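Local atomic coordinates of extracellular fatty acid-binding protein (Gallus gallus, PDB entry 3SAO), a protein that binds bacterial ferric siderophores, long-chain fatty acids and lysophosphatidic acid in the calyx of a lipocalin barrel, and may act as an antibacterial factor. Residues T83-D88 and V96-R101; H109-Y114 and A126-L131. All coordinates share one frame; numbering follows the deposited sequence.

Contact 1 (T83-D88 and V96-R101). With NKN ((2R)-2-hydroxy-3-(phosphonooxy)propyl tetradecanoate), chain C.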
loop_
_atom_site.group_PDB
_atom_site.type_symbol
_atom_site.label_atom_id
_atom_site.label_comp_id
_atom_site.label_asym_id
_atom_site.label_seq_id
_atom_site.Cartn_x
_atom_site.Cartn_y
_atom_site.Cartn_z
ATOM N N THR A 83 -11.635 0.008 -3.146
ATOM C CA THR A 83 -11.412 -0.931 -4.240
ATOM C C THR A 83 -9.921 -0.903 -4.525
ATOM O O THR A 83 -9.339 0.186 -4.549
ATOM C CB THR A 83 -12.214 -0.498 -5.473
ATOM O OG1 THR A 83 -13.614 -0.477 -5.134
ATOM C CG2 THR A 83 -11.951 -1.433 -6.680
ATOM N N VAL A 84 -9.299 -2.075 -4.702
ATOM C CA VAL A 84 -7.891 -2.155 -5.062
ATOM C C VAL A 84 -7.665 -3.041 -6.271
ATOM O O VAL A 84 -8.275 -4.087 -6.401
ATOM C CB VAL A 84 -7.022 -2.663 -3.894
ATOM C CG1 VAL A 84 -7.052 -1.681 -2.758
ATOM C CG2 VAL A 84 -7.515 -4.015 -3.406
ATOM N N GLU A 85 -6.846 -2.550 -7.194
ATOM C CA GLU A 85 -6.509 -3.262 -8.432
ATOM C C GLU A 85 -5.018 -3.493 -8.457
ATOM O O GLU A 85 -4.224 -2.558 -8.285
ATOM C CB GLU A 85 -6.872 -2.431 -9.660
ATOM C CG GLU A 85 -8.236 -1.807 -9.598
ATOM C CD GLU A 85 -8.460 -0.808 -10.705
ATOM O OE1 GLU A 85 -9.001 0.276 -10.377
ATOM O OE2 GLU A 85 -8.089 -1.104 -11.879
ATOM N N VAL A 86 -4.636 -4.706 -8.816
ATOM C CA VAL A 86 -3.250 -5.048 -8.985
ATOM C C VAL A 86 -2.946 -4.734 -10.443
ATOM O O VAL A 86 -3.517 -5.335 -11.365
ATOM C CB VAL A 86 -2.965 -6.541 -8.681
ATOM C CG1 VAL A 86 -1.474 -6.821 -8.791
ATOM C CG2 VAL A 86 -3.479 -6.943 -7.293
ATOM N N LEU A 87 -2.075 -3.767 -10.660
ATOM C CA LEU A 87 -1.728 -3.349 -12.024
ATOM C C LEU A 87 -0.551 -4.133 -12.595
ATOM O O LEU A 87 -0.415 -4.317 -13.830
ATOM C CB LEU A 87 -1.394 -1.864 -12.034
ATOM C CG LEU A 87 -2.465 -0.855 -11.579
ATOM C CD1 LEU A 87 -2.040 0.596 -11.898
ATOM C CD2 LEU A 87 -3.816 -1.171 -12.170
ATOM N N ASP A 88 0.308 -4.583 -11.693
ATOM C CA ASP A 88 1.514 -5.309 -12.051
ATOM C C ASP A 88 2.087 -5.928 -10.812
ATOM O O ASP A 88 2.097 -5.285 -9.752
ATOM C CB ASP A 88 2.571 -4.417 -12.681
ATOM C CG ASP A 88 3.642 -5.238 -13.421
ATOM O OD1 ASP A 88 3.238 -6.128 -14.167
ATOM O OD2 ASP A 88 4.861 -5.069 -13.187
ATOM N N VAL A 96 2.382 -3.311 -7.885
ATOM C CA VAL A 96 1.814 -1.986 -8.104
ATOM C C VAL A 96 0.292 -2.053 -7.977
ATOM O O VAL A 96 -0.374 -2.783 -8.696
ATOM C CB VAL A 96 2.196 -1.405 -9.467
ATOM C CG1 VAL A 96 1.613 0.027 -9.622
ATOM C CG2 VAL A 96 3.692 -1.406 -9.627
ATOM N N ILE A 97 -0.240 -1.294 -7.025
ATOM C CA ILE A 97 -1.642 -1.373 -6.625
ATOM C C ILE A 97 -2.272 -0.028 -6.876
ATOM O O ILE A 97 -1.718 1.021 -6.508
ATOM C CB ILE A 97 -1.804 -1.657 -5.093
ATOM C CG1 ILE A 97 -1.078 -2.926 -4.706
ATOM C CG2 ILE A 97 -3.300 -1.732 -4.699
ATOM C CD1 ILE A 97 -1.542 -4.107 -5.426
ATOM N N PHE A 98 -3.441 -0.028 -7.472
ATOM C CA PHE A 98 -4.147 1.228 -7.624
ATOM C C PHE A 98 -5.408 1.137 -6.761
ATOM O O PHE A 98 -6.200 0.214 -6.930
ATOM C CB PHE A 98 -4.493 1.469 -9.079
ATOM C CG PHE A 98 -5.204 2.762 -9.323
ATOM C CD1 PHE A 98 -4.499 3.964 -9.348
ATOM C CD2 PHE A 98 -6.563 2.796 -9.525
ATOM C CE1 PHE A 98 -5.153 5.179 -9.564
ATOM C CE2 PHE A 98 -7.207 4.008 -9.758
ATOM C CZ PHE A 98 -6.493 5.195 -9.758
ATOM N N ALA A 99 -5.574 2.105 -5.869
ATOM C CA ALA A 99 -6.664 2.138 -4.897
ATOM C C ALA A 99 -7.637 3.266 -5.166
ATOM O O ALA A 99 -7.233 4.384 -5.453
ATOM C CB ALA A 99 -6.099 2.287 -3.502
ATOM N N THR A 100 -8.925 2.954 -5.050
ATOM C CA THR A 100 -9.987 3.937 -5.165
ATOM C C THR A 100 -10.914 3.838 -3.966
ATOM O O THR A 100 -11.469 2.751 -3.701
ATOM C CB THR A 100 -10.808 3.656 -6.431
ATOM O OG1 THR A 100 -9.943 3.731 -7.575
ATOM C CG2 THR A 100 -11.956 4.651 -6.569
ATOM N N ARG A 101 -11.071 4.949 -3.245
ATOM C CA ARG A 101 -11.843 5.009 -2.021
ATOM C C ARG A 101 -12.918 6.081 -2.091
ATOM O O ARG A 101 -12.692 7.171 -2.622
ATOM C CB ARG A 101 -10.915 5.329 -0.850
ATOM C CG ARG A 101 -11.454 5.016 0.499
ATOM C CD ARG A 101 -10.446 5.398 1.581
HETATM O OAA NKN C . -5.129 -0.864 0.311
HETATM O OAB NKN C . -3.833 0.024 -1.469
HETATM P PAC NKN C . -3.805 -1.007 -0.377
HETATM O OAD NKN C . -2.591 -0.984 0.519
HETATM O OAE NKN C . 0.749 -7.118 -2.444
HETATM O OAF NKN C . -3.772 -2.441 -1.087
HETATM C CAG NKN C . -3.677 -3.715 -0.441
HETATM C CAH NKN C . -3.346 -4.811 -1.449
HETATM C CAI NKN C . -2.170 -5.743 -1.108
HETATM O OAJ NKN C . -1.321 -5.967 -2.254
HETATM C CAK NKN C . -0.480 -7.143 -2.521
HETATM C CAL NKN C . -1.128 -8.419 -2.991
HETATM C CAM NKN C . -0.578 -8.772 -4.366
HETATM C CAN NKN C . -1.410 -9.839 -5.066
HETATM C CAO NKN C . -2.691 -10.167 -4.300
HETATM O OAY NKN C . -4.520 -5.623 -1.551
HETATM O O HOH W 1 -9.078 0.957 -7.728
#

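Contact 2 (H109-Y114 and A126-L131). With NKN ((2R)-2-hydroxy-3-(phosphonooxy)propyl tetradecanoate), chain C.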
loop_
_atom_site.group_PDB
_atom_site.type_symbol
_atom_site.label_atom_id
_atom_site.label_comp_id
_atom_site.label_asym_id
_atom_site.label_seq_id
_atom_site.Cartn_x
_atom_site.Cartn_y
_atom_site.Cartn_z
ATOM N N HIS A 109 -8.118 8.588 -5.090
ATOM C CA HIS A 109 -7.321 7.580 -5.735
ATOM C C HIS A 109 -5.900 7.700 -5.228
ATOM O O HIS A 109 -5.432 8.801 -4.909
ATOM C CB HIS A 109 -7.325 7.708 -7.276
ATOM C CG HIS A 109 -8.694 7.703 -7.895
ATOM N ND1 HIS A 109 -9.401 6.541 -8.131
ATOM C CD2 HIS A 109 -9.448 8.711 -8.398
ATOM C CE1 HIS A 109 -10.549 6.842 -8.721
ATOM N NE2 HIS A 109 -10.595 8.149 -8.910
ATOM N N MET A 110 -5.231 6.562 -5.137
ATOM C CA MET A 110 -3.797 6.540 -4.851
ATOM C C MET A 110 -3.178 5.299 -5.454
ATOM O O MET A 110 -3.784 4.246 -5.482
ATOM C CB MET A 110 -3.544 6.569 -3.347
ATOM C CG MET A 110 -2.063 6.766 -2.995
ATOM S SD MET A 110 -1.840 7.030 -1.247
ATOM C CE MET A 110 -2.519 8.687 -1.035
ATOM N N MET A 111 -1.970 5.434 -5.958
ATOM C CA MET A 111 -1.174 4.312 -6.350
ATOM C C MET A 111 -0.181 4.028 -5.261
ATOM O O MET A 111 0.425 4.963 -4.705
ATOM C CB MET A 111 -0.441 4.620 -7.639
ATOM C CG MET A 111 -1.352 4.695 -8.801
ATOM S SD MET A 111 -0.469 4.873 -10.367
ATOM C CE MET A 111 0.686 3.504 -10.399
ATOM N N ARG A 112 0.045 2.749 -5.008
ATOM C CA ARG A 112 1.038 2.317 -4.034
ATOM C C ARG A 112 2.011 1.251 -4.609
ATOM O O ARG A 112 1.642 0.419 -5.405
ATOM C CB ARG A 112 0.347 1.765 -2.795
ATOM C CG ARG A 112 -0.613 2.692 -2.124
ATOM C CD ARG A 112 -1.162 2.071 -0.852
ATOM N NE ARG A 112 -1.783 3.103 -0.037
ATOM C CZ ARG A 112 -3.037 3.515 -0.163
ATOM N NH1 ARG A 112 -3.848 2.936 -1.035
ATOM N NH2 ARG A 112 -3.476 4.518 0.582
ATOM N N LEU A 113 3.279 1.312 -4.226
ATOM C CA LEU A 113 4.236 0.264 -4.586
ATOM C C LEU A 113 4.567 -0.550 -3.340
ATOM O O LEU A 113 5.150 -0.024 -2.381
ATOM C CB LEU A 113 5.519 0.877 -5.162
ATOM C CG LEU A 113 6.682 -0.036 -5.508
ATOM C CD1 LEU A 113 6.285 -1.137 -6.537
ATOM C CD2 LEU A 113 7.861 0.846 -6.019
ATOM N N TYR A 114 4.191 -1.819 -3.363
ATOM C CA TYR A 114 4.598 -2.811 -2.384
ATOM C C TYR A 114 5.955 -3.416 -2.783
ATOM O O TYR A 114 6.167 -3.764 -3.943
ATOM C CB TYR A 114 3.538 -3.916 -2.282
ATOM C CG TYR A 114 2.339 -3.553 -1.441
ATOM C CD1 TYR A 114 2.079 -4.226 -0.242
ATOM C CD2 TYR A 114 1.454 -2.576 -1.835
ATOM C CE1 TYR A 114 0.997 -3.896 0.553
ATOM C CE2 TYR A 114 0.342 -2.232 -1.017
ATOM C CZ TYR A 114 0.143 -2.903 0.167
ATOM O OH TYR A 114 -0.892 -2.588 1.000
ATOM N N ALA A 126 10.817 1.533 -11.610
ATOM C CA ALA A 126 10.604 1.920 -13.006
ATOM C C ALA A 126 9.192 1.587 -13.511
ATOM O O ALA A 126 8.558 2.431 -14.181
ATOM C CB ALA A 126 11.665 1.298 -13.902
ATOM N N ILE A 127 8.668 0.414 -13.148
ATOM C CA ILE A 127 7.309 0.025 -13.572
ATOM C C ILE A 127 6.269 0.900 -12.883
ATOM O O ILE A 127 5.270 1.294 -13.499
ATOM C CB ILE A 127 6.978 -1.492 -13.332
ATOM C CG1 ILE A 127 5.506 -1.796 -13.611
ATOM C CG2 ILE A 127 7.243 -1.945 -11.921
ATOM C CD1 ILE A 127 5.083 -1.458 -14.988
ATOM N N PHE A 128 6.479 1.156 -11.600
ATOM C CA PHE A 128 5.581 2.045 -10.842
ATOM C C PHE A 128 5.496 3.435 -11.494
ATOM O O PHE A 128 4.387 3.958 -11.733
ATOM C CB PHE A 128 6.059 2.166 -9.412
ATOM C CG PHE A 128 5.189 3.023 -8.548
ATOM C CD1 PHE A 128 3.948 2.566 -8.094
ATOM C CD2 PHE A 128 5.633 4.247 -8.127
ATOM C CE1 PHE A 128 3.142 3.390 -7.282
ATOM C CE2 PHE A 128 4.838 5.063 -7.334
ATOM C CZ PHE A 128 3.600 4.622 -6.908
ATOM N N ARG A 129 6.663 4.031 -11.757
ATOM C CA ARG A 129 6.722 5.380 -12.357
ATOM C C ARG A 129 6.078 5.413 -13.758
ATOM O O ARG A 129 5.294 6.318 -14.061
ATOM C CB ARG A 129 8.154 5.927 -12.379
ATOM C CG ARG A 129 8.705 6.352 -11.010
ATOM C CD ARG A 129 10.008 7.131 -11.127
ATOM N NE ARG A 129 10.455 7.604 -9.819
ATOM C CZ ARG A 129 9.980 8.683 -9.193
ATOM N NH1 ARG A 129 9.065 9.458 -9.756
ATOM N NH2 ARG A 129 10.447 9.003 -7.997
ATOM N N LYS A 130 6.344 4.390 -14.563
ATOM C CA LYS A 130 5.653 4.191 -15.839
ATOM C C LYS A 130 4.141 4.155 -15.734
ATOM O O LYS A 130 3.439 4.858 -16.453
ATOM C CB LYS A 130 6.100 2.895 -16.505
ATOM C CG LYS A 130 5.531 2.702 -17.891
ATOM C CD LYS A 130 6.114 1.493 -18.598
ATOM C CE LYS A 130 5.624 0.200 -17.975
ATOM N NZ LYS A 130 6.019 -0.982 -18.788
ATOM N N LEU A 131 3.621 3.285 -14.884
ATOM C CA LEU A 131 2.181 3.205 -14.740
ATOM C C LEU A 131 1.564 4.458 -14.100
ATOM O O LEU A 131 0.443 4.819 -14.461
ATOM C CB LEU A 131 1.805 1.966 -13.951
ATOM C CG LEU A 131 2.150 0.653 -14.664
ATOM C CD1 LEU A 131 1.845 -0.533 -13.746
ATOM C CD2 LEU A 131 1.430 0.524 -16.017
HETATM O OAA NKN C . -5.129 -0.864 0.311
HETATM O OAB NKN C . -3.833 0.024 -1.469
HETATM P PAC NKN C . -3.805 -1.007 -0.377
HETATM O OAD NKN C . -2.591 -0.984 0.519
HETATM O OAE NKN C . 0.749 -7.118 -2.444
HETATM O OAF NKN C . -3.772 -2.441 -1.087
HETATM C CAG NKN C . -3.677 -3.715 -0.441
HETATM C CAH NKN C . -3.346 -4.811 -1.449
HETATM C CAI NKN C . -2.170 -5.743 -1.108
HETATM O OAJ NKN C . -1.321 -5.967 -2.254
HETATM C CAK NKN C . -0.480 -7.143 -2.521
HETATM C CAL NKN C . -1.128 -8.419 -2.991
HETATM C CAM NKN C . -0.578 -8.772 -4.366
HETATM C CAN NKN C . -1.410 -9.839 -5.066
HETATM C CAO NKN C . -2.691 -10.167 -4.300
HETATM O OAY NKN C . -4.520 -5.623 -1.551
#

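Contact 1 (T83-D88 and V96-R101)
The antiparallel hairpin of strands 82-89 and 94-103 forms part of the lipocalin barrel wall, and V84 pairs with A99 and V86 with I97 on its inner, calyx-lining face. Both are non-hydrogen-bonded pairs. V84 CB meets I97 CG2 at 3.9 Å, and V86 CG2 meets I97 CD1 at the same separation. The bound lysophosphatidic acid lies against these side chains: V84 CG1 approaches phosphate oxygen OAA, A99 CB approaches OAB, and I97 reaches along the glycerol backbone. With its CG1 anti to the carbonyl carbon (chi1 -57°), I97 carries CD1 to 3.7 Å from the ester oxygen OAJ of the ligand. T83 with T100 and E85 with F98 are the hydrogen-bonded pairs, each joined by two N-H...O=C bonds; T100 N to T83 O measures 2.8 Å. Near the hairpin turn the ladder slips by one residue in a classic beta bulge, where L87 and D88 both face V96: L87 N binds V96 O, and V96 N binds D88 O at 2.7 Å, nearly straight at 175°. Within the bulge L87 leans toward strand 96-101, and its CD1 packs on F98 CB. The outer face is more polar. F98 makes a cation-pi contact with R135 and meets the ring of H109, while the E85 carboxylate, its plane 85° from that of the F98 ring, brings OE1 to the ring edge, 3.6 Å from CD2. T100 OG1 is hydrogen-bonded to H109 and also to a water that joins the strands, bonded in turn to F98 O and, at 2.7 Å, to E85 OE1.

Contact 2 (H109-Y114 and A126-L131)
F128, the first residue of helix segment 126-131 to touch strand 109-114, lays its ring against the strand's backbone and side chains, with L113 CB over one face and M111 C in plane at the edge. The helix segment runs nearly antiparallel to the strand, with the two axes 9.4 Å apart. CG anti to the backbone N (chi1 -178°) carries the F128 ring from the helix to the strand. L113 CB sits 4.0 Å from the centroid of the F128 ring and 23° off its normal, a CH-pi contact. Further out on the ring, F128 CE1 touches R112 C at 3.6 Å and M111 CB at 3.8 Å, so the leading side of the ring rests on the main chain of the strand as well as on side chains. One turn further along the helix, L131 CB takes the methyl end of M111, whose CE lies 4.0 Å away; the bend at chi3 of M111 turns CE back toward the helix. L131 N closes an intrahelical bond on I127 O, and the L131 side chain also packs on L87 and D88 of the neighbouring hairpin. On the other side of the strand, R112 and Y114 serve the ligand. R112 NH1 donates to phosphate oxygen OAB at 2.9 Å, with a bent N-H...O angle of 131°. Y114 OH is bonded to OAD at a suspiciously short distance, whose exact length is doubtful, while OAJ lies over the centre of the Y114 ring. K82 is hydrogen-bonded to the phospholipid as well. A helix packed outside a barrel strand whose inner residues line the calyx is the classic lipocalin arrangement.

From the N terminus, the chain has already laid down strands 10-18 to 74-77 when contact 1 closes the short hairpin turn between 82-89 and 94-103. Strand 106-115 follows directly and pairs with 94-103: A99 N meets M110 O at 2.8 Å, and I97 O meets R112 N. F98 packs on M111 between the same two strands. The chain then leaves the barrel, and contact 2 closes the loop that brings helix 122-133 back against strand 109-114. The two contacts follow in series, neither enclosing the other. Where I127 packs on D88, the helix also rests against the hairpin of contact 1. Both contacts reach the same bound lysophosphatidic acid from the barrel's inner side.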